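Local coordinates for protein TssK (Serratia sp. FS14, PDB 5Y0E) that probably serves as a trimeric baseplate subunit of the type VI secretion system, linking the baseplate to the membrane complex, at residues Leu48-Thr53 / Leu166-Val171; Ala332-Gln335 / Met339-Asp342. All blocks are in the same frame, centred on the assembly; numbering follows the deposited sequence.

Contact 1: Leu48-Thr53 / Leu166-Val171; sequences LDLDQT and LGVTRV
V168 meets both leucines of 48-53 through a single methyl. Its CG1 lies anti to the backbone N (chi1 175°), which carries it across to L48 CD2 at 4.4 Å and to L50 CD1 at 4.3 Å. The two leucine methyls reach CG1 from directions roughly at right angles, so the valine tip fits into the corner between two side chains that alternate with D49 along strand 48-50. L62 of strand 62-68 touches both L48 and V168 and extends this apolar patch. The strand axes are 9.5 Å apart at closest approach and inclined by 29°, with no hydrogen bond between them: two sheets packed face to face, as in a beta-sandwich, strand 44-50 belonging to the three-stranded sheet and strand 163-174 to the larger mixed one. A classic beta bulge interrupts the second strand here, V168 and T169 both lying opposite V98, and V168 has the helical psi (-43°) usual at the first position of a classic bulge. With the alternation broken there, T169, next in sequence, points its CB toward 48-53, whereas V168 reaches it with CG1 from a bond that does not aim at it. T169 CG2 comes within 4.5 Å of L50 CD1, an approach made by the methyl rather than by OG1. L182 of strand 180-182 touches L50 and T169 alike.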
loop_
_atom_site.group_PDB
_atom_site.type_symbol
_atom_site.label_atom_id
_atom_site.label_comp_id
_atom_site.label_asym_id
_atom_site.label_seq_id
_atom_site.Cartn_x
_atom_site.Cartn_y
_atom_site.Cartn_z
ATOM N N LEU A 48 -15.732 -16.725 -7.074
ATOM C CA LEU A 48 -15.762 -18.174 -6.922
ATOM C C LEU A 48 -16.941 -18.493 -6.030
ATOM O O LEU A 48 -16.975 -18.050 -4.885
ATOM C CB LEU A 48 -14.465 -18.693 -6.314
ATOM C CG LEU A 48 -14.272 -20.187 -6.244
ATOM C CD1 LEU A 48 -14.755 -20.799 -7.510
ATOM C CD2 LEU A 48 -12.837 -20.486 -6.094
ATOM N N ASP A 49 -17.916 -19.226 -6.553
ATOM C CA ASP A 49 -19.084 -19.605 -5.776
ATOM C C ASP A 49 -19.253 -21.112 -5.833
ATOM O O ASP A 49 -19.719 -21.658 -6.835
ATOM C CB ASP A 49 -20.342 -18.913 -6.269
ATOM C CG ASP A 49 -21.526 -19.172 -5.353
ATOM O OD1 ASP A 49 -21.324 -19.631 -4.211
ATOM O OD2 ASP A 49 -22.670 -18.917 -5.771
ATOM N N LEU A 50 -18.906 -21.772 -4.745
ATOM C CA LEU A 50 -19.075 -23.207 -4.662
ATOM C C LEU A 50 -20.504 -23.541 -4.254
ATOM O O LEU A 50 -21.093 -22.880 -3.398
ATOM C CB LEU A 50 -18.075 -23.771 -3.666
ATOM C CG LEU A 50 -17.754 -25.236 -3.786
ATOM C CD1 LEU A 50 -16.314 -25.414 -3.432
ATOM C CD2 LEU A 50 -18.646 -26.004 -2.841
ATOM N N ASP A 51 -21.074 -24.559 -4.880
ATOM C CA ASP A 51 -22.425 -24.958 -4.521
ATOM C C ASP A 51 -22.376 -25.848 -3.291
ATOM O O ASP A 51 -21.883 -26.978 -3.342
ATOM C CB ASP A 51 -23.128 -25.674 -5.661
ATOM C CG ASP A 51 -24.566 -25.976 -5.325
ATOM O OD1 ASP A 51 -25.255 -25.087 -4.773
ATOM O OD2 ASP A 51 -25.005 -27.103 -5.583
ATOM N N GLN A 52 -22.900 -25.337 -2.190
ATOM C CA GLN A 52 -22.858 -26.071 -0.939
ATOM C C GLN A 52 -23.860 -27.214 -0.938
ATOM O O GLN A 52 -23.582 -28.289 -0.395
ATOM C CB GLN A 52 -23.135 -25.113 0.210
ATOM C CG GLN A 52 -22.064 -24.083 0.373
ATOM C CD GLN A 52 -20.852 -24.657 1.062
ATOM O OE1 GLN A 52 -20.970 -25.550 1.905
ATOM N NE2 GLN A 52 -19.673 -24.157 0.701
ATOM N N THR A 53 -25.028 -26.986 -1.541
ATOM C CA THR A 53 -26.064 -28.007 -1.581
ATOM C C THR A 53 -25.545 -29.299 -2.195
ATOM O O THR A 53 -25.827 -30.386 -1.692
ATOM C CB THR A 53 -27.267 -27.488 -2.361
ATOM O OG1 THR A 53 -27.005 -27.609 -3.760
ATOM C CG2 THR A 53 -27.504 -26.027 -2.054
ATOM N N LEU A 166 -6.247 -23.799 -11.614
ATOM C CA LEU A 166 -6.324 -22.975 -10.427
ATOM C C LEU A 166 -6.918 -23.807 -9.303
ATOM O O LEU A 166 -7.891 -24.528 -9.511
ATOM C CB LEU A 166 -7.190 -21.730 -10.663
ATOM C CG LEU A 166 -6.894 -20.777 -11.813
ATOM C CD1 LEU A 166 -8.002 -19.775 -11.941
ATOM C CD2 LEU A 166 -5.600 -20.081 -11.596
ATOM N N GLY A 167 -6.359 -23.693 -8.105
ATOM C CA GLY A 167 -6.862 -24.475 -6.995
ATOM C C GLY A 167 -8.179 -23.932 -6.481
ATOM O O GLY A 167 -8.360 -22.730 -6.342
ATOM N N VAL A 168 -9.103 -24.834 -6.169
ATOM C CA VAL A 168 -10.440 -24.463 -5.737
ATOM C C VAL A 168 -10.665 -24.760 -4.259
ATOM O O VAL A 168 -11.255 -23.946 -3.546
ATOM C CB VAL A 168 -11.507 -25.168 -6.604
ATOM C CG1 VAL A 168 -12.903 -24.888 -6.079
ATOM C CG2 VAL A 168 -11.369 -24.765 -8.058
ATOM N N THR A 169 -10.225 -25.924 -3.785
ATOM C CA THR A 169 -10.574 -26.374 -2.449
ATOM C C THR A 169 -9.851 -27.674 -2.148
ATOM O O THR A 169 -9.209 -28.274 -3.011
ATOM C CB THR A 169 -12.079 -26.558 -2.308
ATOM O OG1 THR A 169 -12.412 -26.632 -0.929
ATOM C CG2 THR A 169 -12.526 -27.803 -3.006
ATOM N N ARG A 170 -9.967 -28.103 -0.900
ATOM C CA ARG A 170 -9.408 -29.377 -0.468
ATOM C C ARG A 170 -10.473 -30.183 0.255
ATOM O O ARG A 170 -11.158 -29.670 1.146
ATOM C CB ARG A 170 -8.197 -29.180 0.434
ATOM C CG ARG A 170 -7.844 -30.397 1.265
ATOM C CD ARG A 170 -6.570 -30.169 2.079
ATOM N NE ARG A 170 -5.391 -30.479 1.300
ATOM C CZ ARG A 170 -4.565 -31.479 1.572
ATOM N NH1 ARG A 170 -4.781 -32.249 2.629
ATOM N NH2 ARG A 170 -3.514 -31.697 0.795
ATOM N N VAL A 171 -10.623 -31.435 -0.144
ATOM C CA VAL A 171 -11.514 -32.356 0.549
ATOM C C VAL A 171 -10.751 -32.980 1.705
ATOM O O VAL A 171 -9.692 -33.577 1.511
ATOM C CB VAL A 171 -12.056 -33.440 -0.391
ATOM C CG1 VAL A 171 -13.062 -34.277 0.359
ATOM C CG2 VAL A 171 -12.707 -32.829 -1.609
#

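Contact 2: Ala332-Gln335 / Met339-Asp342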
loop_
_atom_site.group_PDB
_atom_site.type_symbol
_atom_site.label_atom_id
_atom_site.label_comp_id
_atom_site.label_asym_id
_atom_site.label_seq_id
_atom_site.Cartn_x
_atom_site.Cartn_y
_atom_site.Cartn_z
ATOM N N ALA A 332 -21.569 -5.362 18.856
ATOM C CA ALA A 332 -20.347 -6.143 18.981
ATOM C C ALA A 332 -20.582 -7.449 18.244
ATOM O O ALA A 332 -21.168 -8.383 18.792
ATOM C CB ALA A 332 -19.994 -6.386 20.444
ATOM N N THR A 333 -20.080 -7.580 17.041
ATOM C CA THR A 333 -20.269 -8.833 16.371
ATOM C C THR A 333 -19.344 -9.817 17.015
ATOM O O THR A 333 -18.238 -9.493 17.329
ATOM C CB THR A 333 -19.928 -8.725 14.894
ATOM O OG1 THR A 333 -18.519 -8.857 14.716
ATOM C CG2 THR A 333 -20.364 -7.389 14.365
ATOM N N VAL A 334 -19.767 -11.050 17.170
ATOM C CA VAL A 334 -18.888 -12.065 17.704
ATOM C C VAL A 334 -18.423 -12.864 16.521
ATOM O O VAL A 334 -19.172 -13.063 15.591
ATOM C CB VAL A 334 -19.637 -12.996 18.611
ATOM C CG1 VAL A 334 -20.440 -12.183 19.582
ATOM C CG2 VAL A 334 -20.566 -13.834 17.776
ATOM N N GLN A 335 -17.201 -13.361 16.547
ATOM C CA GLN A 335 -16.692 -14.076 15.376
ATOM C C GLN A 335 -16.930 -15.557 15.313
ATOM O O GLN A 335 -16.278 -16.234 14.541
ATOM C CB GLN A 335 -15.197 -13.853 15.237
ATOM C CG GLN A 335 -14.393 -14.617 16.258
ATOM C CD GLN A 335 -12.905 -14.486 16.049
ATOM O OE1 GLN A 335 -12.346 -15.062 15.122
ATOM N NE2 GLN A 335 -12.248 -13.729 16.929
ATOM N N MET A 339 -18.412 -19.149 20.177
ATOM C CA MET A 339 -18.032 -18.084 21.068
ATOM C C MET A 339 -18.980 -17.817 22.228
ATOM O O MET A 339 -18.571 -17.513 23.329
ATOM C CB MET A 339 -17.942 -16.816 20.256
ATOM C CG MET A 339 -16.544 -16.315 20.044
ATOM S SD MET A 339 -16.486 -14.609 20.557
ATOM C CE MET A 339 -14.786 -14.558 21.061
ATOM N N MET A 340 -20.259 -17.925 21.979
ATOM C CA MET A 340 -21.218 -17.597 23.006
ATOM C C MET A 340 -21.479 -18.675 24.029
ATOM O O MET A 340 -22.306 -18.506 24.898
ATOM C CB MET A 340 -22.515 -17.160 22.375
ATOM C CG MET A 340 -22.332 -15.983 21.455
ATOM S SD MET A 340 -22.958 -14.512 22.229
ATOM C CE MET A 340 -23.453 -13.555 20.832
ATOM N N ARG A 341 -20.764 -19.774 23.939
ATOM C CA ARG A 341 -20.941 -20.838 24.879
ATOM C C ARG A 341 -19.616 -21.170 25.541
ATOM O O ARG A 341 -19.586 -21.811 26.574
ATOM C CB ARG A 341 -21.551 -22.040 24.181
ATOM C CG ARG A 341 -21.825 -23.252 25.051
ATOM C CD ARG A 341 -22.503 -24.358 24.251
ATOM N NE ARG A 341 -21.638 -24.891 23.198
ATOM C CZ ARG A 341 -20.702 -25.822 23.376
ATOM N NH1 ARG A 341 -20.480 -26.341 24.578
ATOM N NH2 ARG A 341 -19.983 -26.231 22.340
ATOM N N ASP A 342 -18.521 -20.709 24.959
ATOM C CA ASP A 342 -17.197 -20.956 25.514
ATOM C C ASP A 342 -16.563 -19.756 26.202
ATOM O O ASP A 342 -15.540 -19.877 26.848
ATOM C CB ASP A 342 -16.256 -21.388 24.406
ATOM C CG ASP A 342 -16.682 -22.657 23.762
ATOM O OD1 ASP A 342 -17.521 -23.338 24.354
ATOM O OD2 ASP A 342 -16.185 -22.980 22.678
#
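V334 and M339 form the closest backbone pair, 6.9 Å between their CA atoms, where the chain leaves strand 329-333 in extended form and soon winds into the single turn of helix 339-342. This is a strand-helix-strand connection within the antiparallel C-terminal sheet: it leads from strand 329-333 to strand 343-350, which is separated from it in the sheet by strands 317-324 and 436-443. No hydrogen bond joins the two segments, and their 191 Å² of buried surface is largely apolar. V334 receives a methionine on each of two well-separated sides. From one, M339 brings its sulfur, SD lying 4.0 Å from V334 CB, while the same sulfur is 4.3 Å from the backbone N of Q335. I318 touches M339 and Q335 alongside, and A441 also packs on M339. From the other side comes M340, whose CB does not aim at 332-335; a bend at chi2 (-106°) brings the thioether end to V334. F424 of strand 423-428 touches both V334 and M340, and M418 of helix 414-419 packs on M340 as well. The valine and M340 side chains cross at about a right angle, their methyls meeting closely, with V334 CG1 3.5 Å from M340 CE.

In the fold
Contacts 1 and 2 come one after the other along the chain and do not touch: their centres lie 27 Å apart and their nearest atoms about 16 Å. They share no sheet. Contact 1 packs the three-stranded sheet on the six-stranded sheet of the N-terminal region, whereas contact 2 lies in the connection between two inner strands, 329-333 and 343-350, of the eight-stranded antiparallel sheet near the C terminus. Between them in sequence run the long helices 197-222, 229-253, 259-273 and 294-309. The two contacts thus lie in separate beta-rich parts of the chain, contact 2 buried and contact 1 partly so. Neither pair of segments is touched by another protein chain of the three-chain assembly, so both are intrasubunit packing.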